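PDB 2B34: MAR1 Ribonuclease from Caenorhabditis elegans, which is probably a hydrolase of the isochorismatase family, described as a ribonuclease. Local coordinates for residues L17-L22 and I52-T57; V56-P61 and T79-K84; K86-I91 and L116-D121; N103-G108 and H130-A135. All coordinates share one frame; numbering follows the deposited sequence.

Contact 1 (L17-L22 and I52-T57); sequences LFVCDL and IPTIVT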
loop_
_atom_site.group_PDB
_atom_site.type_symbol
_atom_site.label_atom_id
_atom_site.label_comp_id
_atom_site.label_asym_id
_atom_site.label_seq_id
_atom_site.Cartn_x
_atom_site.Cartn_y
_atom_site.Cartn_z
ATOM N N LEU A 17 23.903 1.128 12.133
ATOM C CA LEU A 17 23.829 1.100 10.679
ATOM C C LEU A 17 24.361 -0.223 10.148
ATOM O O LEU A 17 25.508 -0.593 10.397
ATOM C CB LEU A 17 24.587 2.277 10.060
ATOM C CG LEU A 17 24.705 2.313 8.527
ATOM C CD1 LEU A 17 23.346 2.503 7.819
ATOM C CD2 LEU A 17 25.683 3.396 8.109
ATOM N N PHE A 18 23.509 -0.932 9.420
ATOM C CA PHE A 18 23.897 -2.174 8.771
ATOM C C PHE A 18 24.069 -1.931 7.269
ATOM O O PHE A 18 23.139 -1.495 6.588
ATOM C CB PHE A 18 22.856 -3.267 9.049
ATOM C CG PHE A 18 23.101 -4.051 10.325
ATOM C CD1 PHE A 18 23.570 -3.426 11.481
ATOM C CD2 PHE A 18 22.827 -5.418 10.373
ATOM C CE1 PHE A 18 23.785 -4.156 12.655
ATOM C CE2 PHE A 18 23.040 -6.157 11.540
ATOM C CZ PHE A 18 23.522 -5.523 12.680
ATOM N N VAL A 19 25.274 -2.199 6.770
ATOM C CA VAL A 19 25.588 -2.079 5.344
ATOM C C VAL A 19 25.738 -3.486 4.778
ATOM O O VAL A 19 26.736 -4.165 5.052
ATOM C CB VAL A 19 26.913 -1.291 5.115
ATOM C CG1 VAL A 19 27.217 -1.142 3.625
ATOM C CG2 VAL A 19 26.876 0.074 5.809
ATOM N N CYS A 20 24.764 -3.944 3.996
ATOM C CA CYS A 20 24.851 -5.328 3.523
ATOM C C CYS A 20 25.232 -5.523 2.064
ATOM O O CYS A 20 24.544 -5.063 1.137
ATOM C CB CYS A 20 23.673 -6.216 3.995
ATOM S SG CYS A 20 22.488 -6.877 2.823
ATOM N N ASP A 21 26.387 -6.159 1.901
ATOM C CA ASP A 21 26.793 -6.785 0.654
ATOM C C ASP A 21 26.913 -5.828 -0.538
ATOM O O ASP A 21 26.720 -6.228 -1.686
ATOM C CB ASP A 21 25.868 -7.982 0.352
ATOM C CG ASP A 21 25.871 -9.025 1.476
ATOM O OD1 ASP A 21 26.673 -8.889 2.428
ATOM O OD2 ASP A 21 25.069 -9.981 1.421
ATOM N N LEU A 22 27.258 -4.573 -0.261
ATOM C CA LEU A 22 27.491 -3.594 -1.319
ATOM C C LEU A 22 28.896 -3.750 -1.900
ATOM O O LEU A 22 29.797 -2.945 -1.641
ATOM C CB LEU A 22 27.226 -2.170 -0.818
ATOM C CG LEU A 22 25.744 -1.779 -0.761
ATOM C CD1 LEU A 22 25.547 -0.478 0.002
ATOM C CD2 LEU A 22 25.137 -1.679 -2.152
ATOM N N ILE A 52 27.341 6.484 15.551
ATOM C CA ILE A 52 26.425 5.350 15.482
ATOM C C ILE A 52 27.199 4.113 15.025
ATOM O O ILE A 52 27.871 4.155 13.991
ATOM C CB ILE A 52 25.240 5.643 14.527
ATOM C CG1 ILE A 52 24.330 6.715 15.131
ATOM C CG2 ILE A 52 24.451 4.369 14.191
ATOM C CD1 ILE A 52 23.383 7.357 14.133
ATOM N N PRO A 53 27.110 3.010 15.797
ATOM C CA PRO A 53 27.789 1.764 15.455
ATOM C C PRO A 53 27.420 1.306 14.049
ATOM O O PRO A 53 26.237 1.273 13.695
ATOM C CB PRO A 53 27.251 0.776 16.495
ATOM C CG PRO A 53 26.848 1.619 17.635
ATOM C CD PRO A 53 26.341 2.887 17.049
ATOM N N THR A 54 28.436 0.992 13.251
ATOM C CA THR A 54 28.244 0.525 11.881
ATOM C C THR A 54 28.751 -0.907 11.751
ATOM O O THR A 54 29.805 -1.251 12.290
ATOM C CB THR A 54 28.966 1.443 10.863
ATOM O OG1 THR A 54 28.514 2.793 11.031
ATOM C CG2 THR A 54 28.687 1.004 9.426
ATOM N N ILE A 55 27.979 -1.729 11.040
ATOM C CA ILE A 55 28.331 -3.113 10.738
ATOM C C ILE A 55 28.249 -3.320 9.225
ATOM O O ILE A 55 27.273 -2.931 8.590
ATOM C CB ILE A 55 27.372 -4.123 11.453
ATOM C CG1 ILE A 55 27.373 -3.928 12.981
ATOM C CG2 ILE A 55 27.692 -5.576 11.053
ATOM C CD1 ILE A 55 28.589 -4.517 13.720
ATOM N N VAL A 56 29.281 -3.938 8.657
ATOM C CA VAL A 56 29.325 -4.230 7.227
ATOM C C VAL A 56 29.461 -5.738 7.019
ATOM O O VAL A 56 30.284 -6.386 7.667
ATOM C CB VAL A 56 30.508 -3.501 6.524
ATOM C CG1 VAL A 56 30.467 -3.709 5.007
ATOM C CG2 VAL A 56 30.507 -2.011 6.847
ATOM N N THR A 57 28.640 -6.293 6.129
ATOM C CA THR A 57 28.815 -7.681 5.699
ATOM C C THR A 57 29.201 -7.756 4.229
ATOM O O THR A 57 28.821 -6.894 3.428
ATOM C CB THR A 57 27.554 -8.560 5.922
ATOM O OG1 THR A 57 26.441 -8.023 5.189
ATOM C CG2 THR A 57 27.213 -8.671 7.411
HETATM O O HOH W 1 29.201 -4.442 2.032
#
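The F18 ring carries I55 on one face: I55 CB stands 3.7 Å above the ring plane, offset toward the rim, and I55 CG1 comes within 3.6 Å of F18 CE1. The second flat group, the carboxylate of D21, is approached from above its plane, where T57 OG1 donates to D21 OD1 at 2.9 Å. T57 reaches it because OG1 is held between its own backbone N and carbonyl carbon (chi1 60°). D21 N donates to T57 O at 3.0 Å, so the two residues grip each other twice. D21 OD2 turns to a salt bridge with K84. With an alanine at D21, T57 OG1 would probably lose its acceptor and K84 its charged mate. Next to D21, C20 is disulfide-bonded to C114. On the other face L17 and V19 lie beside T54 and V56, with V19 CB 4.1 Å from V56 CG2, and A47 of helix 33-49 covers L17 and T54. Four further backbone bonds, the straightest from V19 N to I55 O at 2.8 Å, tie the parallel strands together. This is the strand pair of a beta-alpha-beta crossover (strand 15-20, helix 33-49, strand 54-59) in the alpha/beta fold of the isochorismatase family.

Contact 2 (V56-P61 and T79-K84); sequences VTEQYP and TPIFDK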
loop_
_atom_site.group_PDB
_atom_site.type_symbol
_atom_site.label_atom_id
_atom_site.label_comp_id
_atom_site.label_asym_id
_atom_site.label_seq_id
_atom_site.Cartn_x
_atom_site.Cartn_y
_atom_site.Cartn_z
ATOM N N VAL A 56 29.281 -3.938 8.657
ATOM C CA VAL A 56 29.325 -4.230 7.227
ATOM C C VAL A 56 29.461 -5.738 7.019
ATOM O O VAL A 56 30.284 -6.386 7.667
ATOM C CB VAL A 56 30.508 -3.501 6.524
ATOM C CG1 VAL A 56 30.467 -3.709 5.007
ATOM C CG2 VAL A 56 30.507 -2.011 6.847
ATOM N N THR A 57 28.640 -6.293 6.129
ATOM C CA THR A 57 28.815 -7.681 5.699
ATOM C C THR A 57 29.201 -7.756 4.229
ATOM O O THR A 57 28.821 -6.894 3.428
ATOM C CB THR A 57 27.554 -8.560 5.922
ATOM O OG1 THR A 57 26.441 -8.023 5.189
ATOM C CG2 THR A 57 27.213 -8.671 7.411
ATOM N N GLU A 58 29.955 -8.798 3.888
ATOM C CA GLU A 58 30.277 -9.110 2.501
ATOM C C GLU A 58 29.912 -10.566 2.210
ATOM O O GLU A 58 30.341 -11.477 2.924
ATOM C CB GLU A 58 31.759 -8.847 2.212
ATOM C CG GLU A 58 32.211 -7.430 2.554
ATOM C CD GLU A 58 33.681 -7.174 2.275
ATOM O OE1 GLU A 58 34.465 -8.143 2.226
ATOM O OE2 GLU A 58 34.051 -5.989 2.111
ATOM N N GLN A 59 29.098 -10.768 1.178
ATOM C CA GLN A 59 28.688 -12.100 0.741
ATOM C C GLN A 59 29.779 -12.720 -0.116
ATOM O O GLN A 59 30.206 -12.122 -1.104
ATOM C CB GLN A 59 27.374 -12.029 -0.051
ATOM C CG GLN A 59 26.921 -13.350 -0.707
ATOM C CD GLN A 59 26.241 -14.317 0.255
ATOM O OE1 GLN A 59 26.065 -15.496 -0.060
ATOM N NE2 GLN A 59 25.843 -13.825 1.418
ATOM N N TYR A 60 30.223 -13.913 0.276
ATOM C CA TYR A 60 31.237 -14.681 -0.457
ATOM C C TYR A 60 32.241 -13.790 -1.210
ATOM O O TYR A 60 32.299 -13.826 -2.442
ATOM C CB TYR A 60 30.552 -15.680 -1.406
ATOM C CG TYR A 60 31.475 -16.712 -2.031
ATOM C CD1 TYR A 60 32.166 -17.635 -1.244
ATOM C CD2 TYR A 60 31.638 -16.776 -3.416
ATOM C CE1 TYR A 60 33.011 -18.583 -1.825
ATOM C CE2 TYR A 60 32.474 -17.719 -4.001
ATOM C CZ TYR A 60 33.155 -18.616 -3.204
ATOM O OH TYR A 60 33.984 -19.548 -3.789
ATOM N N PRO A 61 33.034 -12.984 -0.470
ATOM C CA PRO A 61 33.940 -12.028 -1.116
ATOM C C PRO A 61 35.006 -12.643 -2.041
ATOM O O PRO A 61 35.643 -11.917 -2.800
ATOM C CB PRO A 61 34.588 -11.293 0.066
ATOM C CG PRO A 61 34.399 -12.179 1.231
ATOM C CD PRO A 61 33.116 -12.902 1.002
ATOM N N THR A 79 35.115 -0.019 12.486
ATOM C CA THR A 79 33.970 -0.705 11.889
ATOM C C THR A 79 34.282 -2.151 11.499
ATOM O O THR A 79 35.171 -2.398 10.680
ATOM C CB THR A 79 33.411 0.077 10.672
ATOM O OG1 THR A 79 32.909 1.342 11.113
ATOM C CG2 THR A 79 32.282 -0.689 9.982
ATOM N N PRO A 80 33.544 -3.113 12.090
ATOM C CA PRO A 80 33.679 -4.520 11.722
ATOM C C PRO A 80 33.165 -4.791 10.310
ATOM O O PRO A 80 32.168 -4.200 9.884
ATOM C CB PRO A 80 32.786 -5.244 12.742
ATOM C CG PRO A 80 32.514 -4.257 13.815
ATOM C CD PRO A 80 32.532 -2.928 13.145
ATOM N N ILE A 81 33.862 -5.669 9.597
ATOM C CA ILE A 81 33.421 -6.158 8.297
ATOM C C ILE A 81 33.487 -7.676 8.330
ATOM O O ILE A 81 34.571 -8.253 8.426
ATOM C CB ILE A 81 34.295 -5.623 7.131
ATOM C CG1 ILE A 81 34.195 -4.095 7.028
ATOM C CG2 ILE A 81 33.895 -6.298 5.809
ATOM C CD1 ILE A 81 35.282 -3.445 6.167
ATOM N N PHE A 82 32.321 -8.313 8.247
ATOM C CA PHE A 82 32.225 -9.769 8.334
ATOM C C PHE A 82 31.868 -10.399 6.991
ATOM O O PHE A 82 31.037 -9.870 6.249
ATOM C CB PHE A 82 31.191 -10.185 9.384
ATOM C CG PHE A 82 31.443 -9.618 10.759
ATOM C CD1 PHE A 82 32.634 -9.883 11.435
ATOM C CD2 PHE A 82 30.477 -8.833 11.386
ATOM C CE1 PHE A 82 32.863 -9.360 12.711
ATOM C CE2 PHE A 82 30.694 -8.308 12.657
ATOM C CZ PHE A 82 31.890 -8.571 13.322
ATOM N N ASP A 83 32.496 -11.529 6.684
ATOM C CA ASP A 83 32.107 -12.308 5.513
ATOM C C ASP A 83 31.053 -13.350 5.889
ATOM O O ASP A 83 30.955 -13.757 7.048
ATOM C CB ASP A 83 33.325 -12.958 4.840
ATOM C CG ASP A 83 33.995 -14.008 5.712
ATOM O OD1 ASP A 83 34.435 -13.676 6.832
ATOM O OD2 ASP A 83 34.095 -15.168 5.260
ATOM N N LYS A 84 30.264 -13.768 4.905
ATOM C CA LYS A 84 29.185 -14.726 5.125
ATOM C C LYS A 84 28.763 -15.401 3.824
ATOM O O LYS A 84 29.033 -14.894 2.730
ATOM C CB LYS A 84 27.968 -14.043 5.778
ATOM C CG LYS A 84 27.367 -12.885 4.970
ATOM C CD LYS A 84 26.038 -12.427 5.556
ATOM C CE LYS A 84 25.377 -11.333 4.711
ATOM N NZ LYS A 84 24.996 -11.796 3.345
#
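K84 starts with CG between its backbone N and carbonyl carbon (chi1 59°) and runs out extended, which carries CE to 3.5 Å from T57 OG1; the bend at its last torsion (64°) then turns NZ on to D21. The setting is the outer strand pair of the parallel isochorismatase-family sheet, with 81-84 the last strand on this side within the chain. K84 NZ ends in a salt bridge with D21 and hydrogen bonds to the carbonyls of K86 and F87. A methionine in place of K84 would probably leave the D21 carboxylate without its counter-charge and both carbonyls without this donor. On the opposite face V56 CB packs on I81 CG1 at 3.8 Å, while T79 CG2 meets V56 CG2 with the two side chains crossing at about a right angle. E58, extended beyond CG, lays its carboxylate carbon CD over I81 CG2 at 3.6 Å; its oxygens are held by H66 and T67. Further along, P61 CD abuts D83 CB at 3.8 Å. The backbones zip up in parallel register, F82 N bonding to V56 O. The zip closes at Y60, the N-cap of helix 61-64: Y60 N reaches K84 O at 2.9 Å in a nearly straight bond (174°).

Contact 3 (K86-I91 and L116-D121); sequences KFSMCI and LQTTYD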
loop_
_atom_site.group_PDB
_atom_site.type_symbol
_atom_site.label_atom_id
_atom_site.label_comp_id
_atom_site.label_asym_id
_atom_site.label_seq_id
_atom_site.Cartn_x
_atom_site.Cartn_y
_atom_site.Cartn_z
ATOM N N LYS A 86 25.508 -17.197 4.303
ATOM C CA LYS A 86 24.106 -16.993 4.653
ATOM C C LYS A 86 23.656 -15.629 4.148
ATOM O O LYS A 86 24.422 -14.672 4.187
ATOM C CB LYS A 86 23.924 -17.059 6.170
ATOM C CG LYS A 86 23.336 -18.365 6.693
ATOM C CD LYS A 86 22.903 -18.232 8.164
ATOM C CE LYS A 86 21.940 -17.053 8.394
ATOM N NZ LYS A 86 20.553 -17.312 7.900
ATOM N N PHE A 87 22.418 -15.536 3.673
ATOM C CA PHE A 87 21.939 -14.284 3.086
ATOM C C PHE A 87 21.692 -13.206 4.138
ATOM O O PHE A 87 21.944 -12.023 3.892
ATOM C CB PHE A 87 20.707 -14.518 2.204
ATOM C CG PHE A 87 20.981 -15.389 0.997
ATOM C CD1 PHE A 87 22.207 -15.328 0.335
ATOM C CD2 PHE A 87 20.006 -16.257 0.515
ATOM C CE1 PHE A 87 22.461 -16.127 -0.777
ATOM C CE2 PHE A 87 20.252 -17.056 -0.600
ATOM C CZ PHE A 87 21.482 -16.989 -1.245
ATOM N N SER A 88 21.235 -13.619 5.317
ATOM C CA SER A 88 21.006 -12.678 6.411
ATOM C C SER A 88 22.299 -12.175 7.053
ATOM O O SER A 88 23.243 -12.942 7.253
ATOM C CB SER A 88 20.117 -13.300 7.483
ATOM O OG SER A 88 19.980 -12.412 8.580
ATOM N N MET A 89 22.310 -10.886 7.392
ATOM C CA MET A 89 23.410 -10.259 8.127
ATOM C C MET A 89 23.464 -10.697 9.586
ATOM O O MET A 89 24.462 -10.463 10.268
ATOM C CB MET A 89 23.271 -8.738 8.102
ATOM C CG MET A 89 23.466 -8.102 6.754
ATOM S SD MET A 89 23.388 -6.305 6.864
ATOM C CE MET A 89 24.967 -5.922 7.632
ATOM N N CYS A 90 22.379 -11.299 10.068
ATOM C CA CYS A 90 22.291 -11.718 11.459
ATOM C C CYS A 90 23.067 -13.010 11.685
ATOM O O CYS A 90 22.507 -14.109 11.725
ATOM C CB CYS A 90 20.834 -11.819 11.910
ATOM S SG CYS A 90 20.048 -10.196 12.019
ATOM N N ILE A 91 24.380 -12.841 11.803
ATOM C CA ILE A 91 25.311 -13.926 12.077
ATOM C C ILE A 91 25.876 -13.724 13.490
ATOM O O ILE A 91 25.831 -12.605 14.007
ATOM C CB ILE A 91 26.443 -13.980 11.011
ATOM C CG1 ILE A 91 27.092 -12.598 10.827
ATOM C CG2 ILE A 91 25.893 -14.525 9.689
ATOM C CD1 ILE A 91 28.288 -12.576 9.888
ATOM N N LEU A 116 15.993 -8.351 2.784
ATOM C CA LEU A 116 14.738 -8.933 3.260
ATOM C C LEU A 116 14.968 -9.961 4.369
ATOM O O LEU A 116 14.318 -9.900 5.412
ATOM C CB LEU A 116 13.937 -9.555 2.107
ATOM C CG LEU A 116 12.572 -10.172 2.451
ATOM C CD1 LEU A 116 11.649 -9.147 3.115
ATOM C CD2 LEU A 116 11.911 -10.776 1.212
ATOM N N GLN A 117 15.884 -10.900 4.139
ATOM C CA GLN A 117 16.201 -11.930 5.137
ATOM C C GLN A 117 16.781 -11.327 6.414
ATOM O O GLN A 117 16.432 -11.754 7.518
ATOM C CB GLN A 117 17.147 -12.997 4.571
ATOM C CG GLN A 117 16.568 -13.852 3.433
ATOM C CD GLN A 117 15.239 -14.511 3.776
ATOM O OE1 GLN A 117 15.024 -14.968 4.901
ATOM N NE2 GLN A 117 14.344 -14.564 2.802
ATOM N N THR A 118 17.657 -10.337 6.262
ATOM C CA THR A 118 18.190 -9.599 7.414
ATOM C C THR A 118 17.050 -8.930 8.172
ATOM O O THR A 118 16.954 -9.065 9.391
ATOM C CB THR A 118 19.256 -8.551 6.998
ATOM O OG1 THR A 118 20.349 -9.212 6.357
ATOM C CG2 THR A 118 19.782 -7.781 8.207
ATOM N N THR A 119 16.193 -8.226 7.431
ATOM C CA THR A 119 15.013 -7.542 7.976
ATOM C C THR A 119 14.143 -8.476 8.827
ATOM O O THR A 119 13.803 -8.139 9.962
ATOM C CB THR A 119 14.173 -6.887 6.837
ATOM O OG1 THR A 119 14.913 -5.799 6.268
ATOM C CG2 THR A 119 12.832 -6.369 7.348
ATOM N N TYR A 120 13.802 -9.644 8.280
ATOM C CA TYR A 120 13.009 -10.646 9.003
ATOM C C TYR A 120 13.695 -11.128 10.279
ATOM O O TYR A 120 13.064 -11.208 11.337
ATOM C CB TYR A 120 12.718 -11.863 8.120
ATOM C CG TYR A 120 11.668 -11.689 7.044
ATOM C CD1 TYR A 120 10.826 -10.567 7.008
ATOM C CD2 TYR A 120 11.491 -12.679 6.071
ATOM C CE1 TYR A 120 9.854 -10.432 6.010
ATOM C CE2 TYR A 120 10.525 -12.554 5.080
ATOM C CZ TYR A 120 9.710 -11.435 5.054
ATOM O OH TYR A 120 8.754 -11.330 4.066
ATOM N N ASP A 121 14.981 -11.459 10.167
ATOM C CA ASP A 121 15.783 -11.893 11.312
ATOM C C ASP A 121 15.856 -10.822 12.402
ATOM O O ASP A 121 15.747 -11.131 13.588
ATOM C CB ASP A 121 17.198 -12.280 10.865
ATOM C CG ASP A 121 17.279 -13.691 10.315
ATOM O OD1 ASP A 121 16.242 -14.385 10.226
ATOM O OD2 ASP A 121 18.398 -14.118 9.974
HETATM O O HOH W 2 20.113 -15.279 11.811
#
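S88 and D121 form the tight heart of this contact: S88 OG donates to D121 OD2 at 2.7 Å, arriving 37° out of the carboxylate plane. With OG anti to the backbone N (chi1 176°) and beside the carbonyl carbon, the same oxygen also accepts from C90 N at 3.0 Å, which makes an ST turn and fixes the hydroxyl between loop and helix. One residue on, M89 N gives a straight bond (167°) to T118 OG1 at 2.8 Å. T118 OG1 is doubly used, since it also bonds to C114 O a turn back along the helix. The M89 chain then runs obliquely across T118, its CB 3.6 Å from T118 CG2, before heading for F18, C20 and L106 in the sheet. C90 closes the packed part by setting its SG 3.7 Å from D121 CB.

The other side is looser, with one bridging water and the second subunit close by. Water 2 donates both to C90 O, which makes no direct bond to the helix, and to D121 OD2, the oxygen that S88 already holds. K86 NZ stays 4.4 Å from D121 OD2, beyond a salt bridge, and F87 CB only brushes Q117 CG at a similar range. R9 of the second subunit takes over there, forming a salt bridge with D121 OD1 and a hydrogen bond with Q117 OE1. The whole is a loop, containing an inverse gamma turn centred on C90, docked by side-chain hydroxyls on helix 114-124, the helix that follows the central strand 103-109 in this isochorismatase-type alpha/beta fold.

Contact 4 (N103-G108 and H130-A135); sequences NVILVG and HVVVDA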
loop_
_atom_site.group_PDB
_atom_site.type_symbol
_atom_site.label_atom_id
_atom_site.label_comp_id
_atom_site.label_asym_id
_atom_site.label_seq_id
_atom_site.Cartn_x
_atom_site.Cartn_y
_atom_site.Cartn_z
ATOM N N ASN A 103 17.200 -0.204 17.373
ATOM C CA ASN A 103 16.933 0.157 15.986
ATOM C C ASN A 103 18.086 -0.186 15.035
ATOM O O ASN A 103 19.257 0.056 15.345
ATOM C CB ASN A 103 16.624 1.652 15.894
ATOM C CG ASN A 103 15.436 2.059 16.755
ATOM O OD1 ASN A 103 14.285 1.769 16.427
ATOM N ND2 ASN A 103 15.716 2.739 17.861
ATOM N N VAL A 104 17.750 -0.755 13.879
ATOM C CA VAL A 104 18.731 -0.966 12.821
ATOM C C VAL A 104 18.331 -0.203 11.560
ATOM O O VAL A 104 17.222 -0.346 11.051
ATOM C CB VAL A 104 18.973 -2.470 12.503
ATOM C CG1 VAL A 104 19.848 -2.634 11.261
ATOM C CG2 VAL A 104 19.621 -3.178 13.683
ATOM N N ILE A 105 19.253 0.624 11.087
ATOM C CA ILE A 105 19.118 1.316 9.816
ATOM C C ILE A 105 19.808 0.437 8.779
ATOM O O ILE A 105 20.969 0.059 8.951
ATOM C CB ILE A 105 19.751 2.724 9.880
ATOM C CG1 ILE A 105 19.164 3.514 11.063
ATOM C CG2 ILE A 105 19.565 3.464 8.550
ATOM C CD1 ILE A 105 19.950 4.757 11.459
ATOM N N LEU A 106 19.083 0.090 7.721
ATOM C CA LEU A 106 19.565 -0.900 6.764
ATOM C C LEU A 106 19.713 -0.342 5.351
ATOM O O LEU A 106 18.763 0.203 4.779
ATOM C CB LEU A 106 18.649 -2.137 6.776
ATOM C CG LEU A 106 18.981 -3.413 5.991
ATOM C CD1 LEU A 106 20.417 -3.897 6.197
ATOM C CD2 LEU A 106 18.005 -4.512 6.385
ATOM N N VAL A 107 20.925 -0.467 4.815
ATOM C CA VAL A 107 21.211 -0.151 3.416
ATOM C C VAL A 107 21.845 -1.369 2.743
ATOM O O VAL A 107 22.351 -2.266 3.418
ATOM C CB VAL A 107 22.135 1.097 3.253
ATOM C CG1 VAL A 107 21.518 2.323 3.913
ATOM C CG2 VAL A 107 23.549 0.839 3.800
ATOM N N GLY A 108 21.810 -1.410 1.414
ATOM C CA GLY A 108 22.495 -2.480 0.705
ATOM C C GLY A 108 21.640 -3.264 -0.256
ATOM O O GLY A 108 20.533 -2.839 -0.607
ATOM N N HIS A 130 14.701 0.093 10.037
ATOM C CA HIS A 130 14.495 1.244 9.170
ATOM C C HIS A 130 15.199 1.007 7.837
ATOM O O HIS A 130 16.426 1.112 7.733
ATOM C CB HIS A 130 14.982 2.520 9.860
ATOM C CG HIS A 130 14.267 2.811 11.146
ATOM N ND1 HIS A 130 14.329 1.971 12.239
ATOM C CD2 HIS A 130 13.465 3.840 11.507
ATOM C CE1 HIS A 130 13.595 2.470 13.218
ATOM N NE2 HIS A 130 13.064 3.606 12.800
ATOM N N VAL A 131 14.400 0.653 6.833
ATOM C CA VAL A 131 14.893 0.338 5.499
ATOM C C VAL A 131 14.996 1.618 4.681
ATOM O O VAL A 131 13.986 2.275 4.406
ATOM C CB VAL A 131 13.978 -0.699 4.770
ATOM C CG1 VAL A 131 14.509 -1.014 3.380
ATOM C CG2 VAL A 131 13.849 -1.985 5.590
ATOM N N VAL A 132 16.222 1.967 4.302
ATOM C CA VAL A 132 16.478 3.176 3.520
ATOM C C VAL A 132 16.280 2.849 2.044
ATOM O O VAL A 132 17.188 2.336 1.383
ATOM C CB VAL A 132 17.902 3.720 3.761
ATOM C CG1 VAL A 132 18.055 5.098 3.145
ATOM C CG2 VAL A 132 18.208 3.767 5.251
ATOM N N VAL A 133 15.087 3.152 1.536
ATOM C CA VAL A 133 14.664 2.707 0.205
ATOM C C VAL A 133 15.495 3.280 -0.951
ATOM O O VAL A 133 15.645 2.635 -1.991
ATOM C CB VAL A 133 13.138 2.961 -0.039
ATOM C CG1 VAL A 133 12.288 2.168 0.953
ATOM C CG2 VAL A 133 12.798 4.451 0.021
ATOM N N ASP A 134 16.042 4.480 -0.766
ATOM C CA ASP A 134 16.900 5.086 -1.786
ATOM C C ASP A 134 18.369 4.634 -1.702
ATOM O O ASP A 134 19.238 5.148 -2.416
ATOM C CB ASP A 134 16.760 6.618 -1.814
ATOM C CG ASP A 134 16.929 7.277 -0.444
ATOM O OD1 ASP A 134 16.905 6.591 0.597
ATOM O OD2 ASP A 134 17.076 8.518 -0.418
ATOM N N ALA A 135 18.624 3.656 -0.836
ATOM C CA ALA A 135 19.945 3.063 -0.673
ATOM C C ALA A 135 19.846 1.535 -0.724
ATOM O O ALA A 135 20.803 0.825 -0.388
ATOM C CB ALA A 135 20.568 3.529 0.637
#
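V132 sits at the apolar centre, its CG2 3.6 Å from I105 CG2 and 3.9 Å from V107 CG1. V132 CG1 is anti to the backbone N (chi1 -170°), which leaves CG2 beside the N and turned to the neighbouring strand between the two branched side chains. V107 and V132 lie side by side and point the same way, whereas I105 comes in at a slant. V107 CG1 also touches A135 CB at 3.6 Å, and L43 of helix 33-49 packs on I105, V107 and V132 together. On the reverse face L106 and V131 pack on T119 of helix 114-124, the connecting helix of a beta-alpha-beta crossover whose two strands, 103-109 and 128-137, are paired here in parallel. L106 is gripped at both ends: its N donates to H130 O and its O accepts from V132 N. Past V132 the chain turns a corner in a type I turn, closed by A135 N on V132 O, and A135 O then receives G108 N at 3.0 Å. G108 has backbone angles at which any CB would be jammed against V107 O. At the other end H130 N bonds to V104 O at 2.8 Å, almost straight. The imidazole presents an edge to V104 O and N103 OD1, its plane 79° from the N103 amide; H130 CE1 lies 3.4 Å from N103 OD1, while H130 ND1 is buried with no polar partner in the model.

Overall arrangement
Contacts 1, 2 and 4 pair neighbouring strands of one parallel sheet, while contact 3 lays a loop and a helix over it. Contacts 4 and 1, whose centres lie about 3 Å and 7 Å from the centre of the chain, are buried and largely apolar; strands 15-20 and 103-109 bond directly between them. Contact 2 shares V56 and T57 with contact 1 but is only partly buried. Charge gathers at the C-terminal strand ends, where its K84 reaches D21 of contact 1, consistent with the Asp-Lys-Cys arrangement of isochorismatase-type cysteine hydrolases; the cysteine is probably C114, here disulfide-bonded to C20. Contact 3 relies on hydroxyls and water, plugs M89 against contacts 1 and 4, and faces the second subunit.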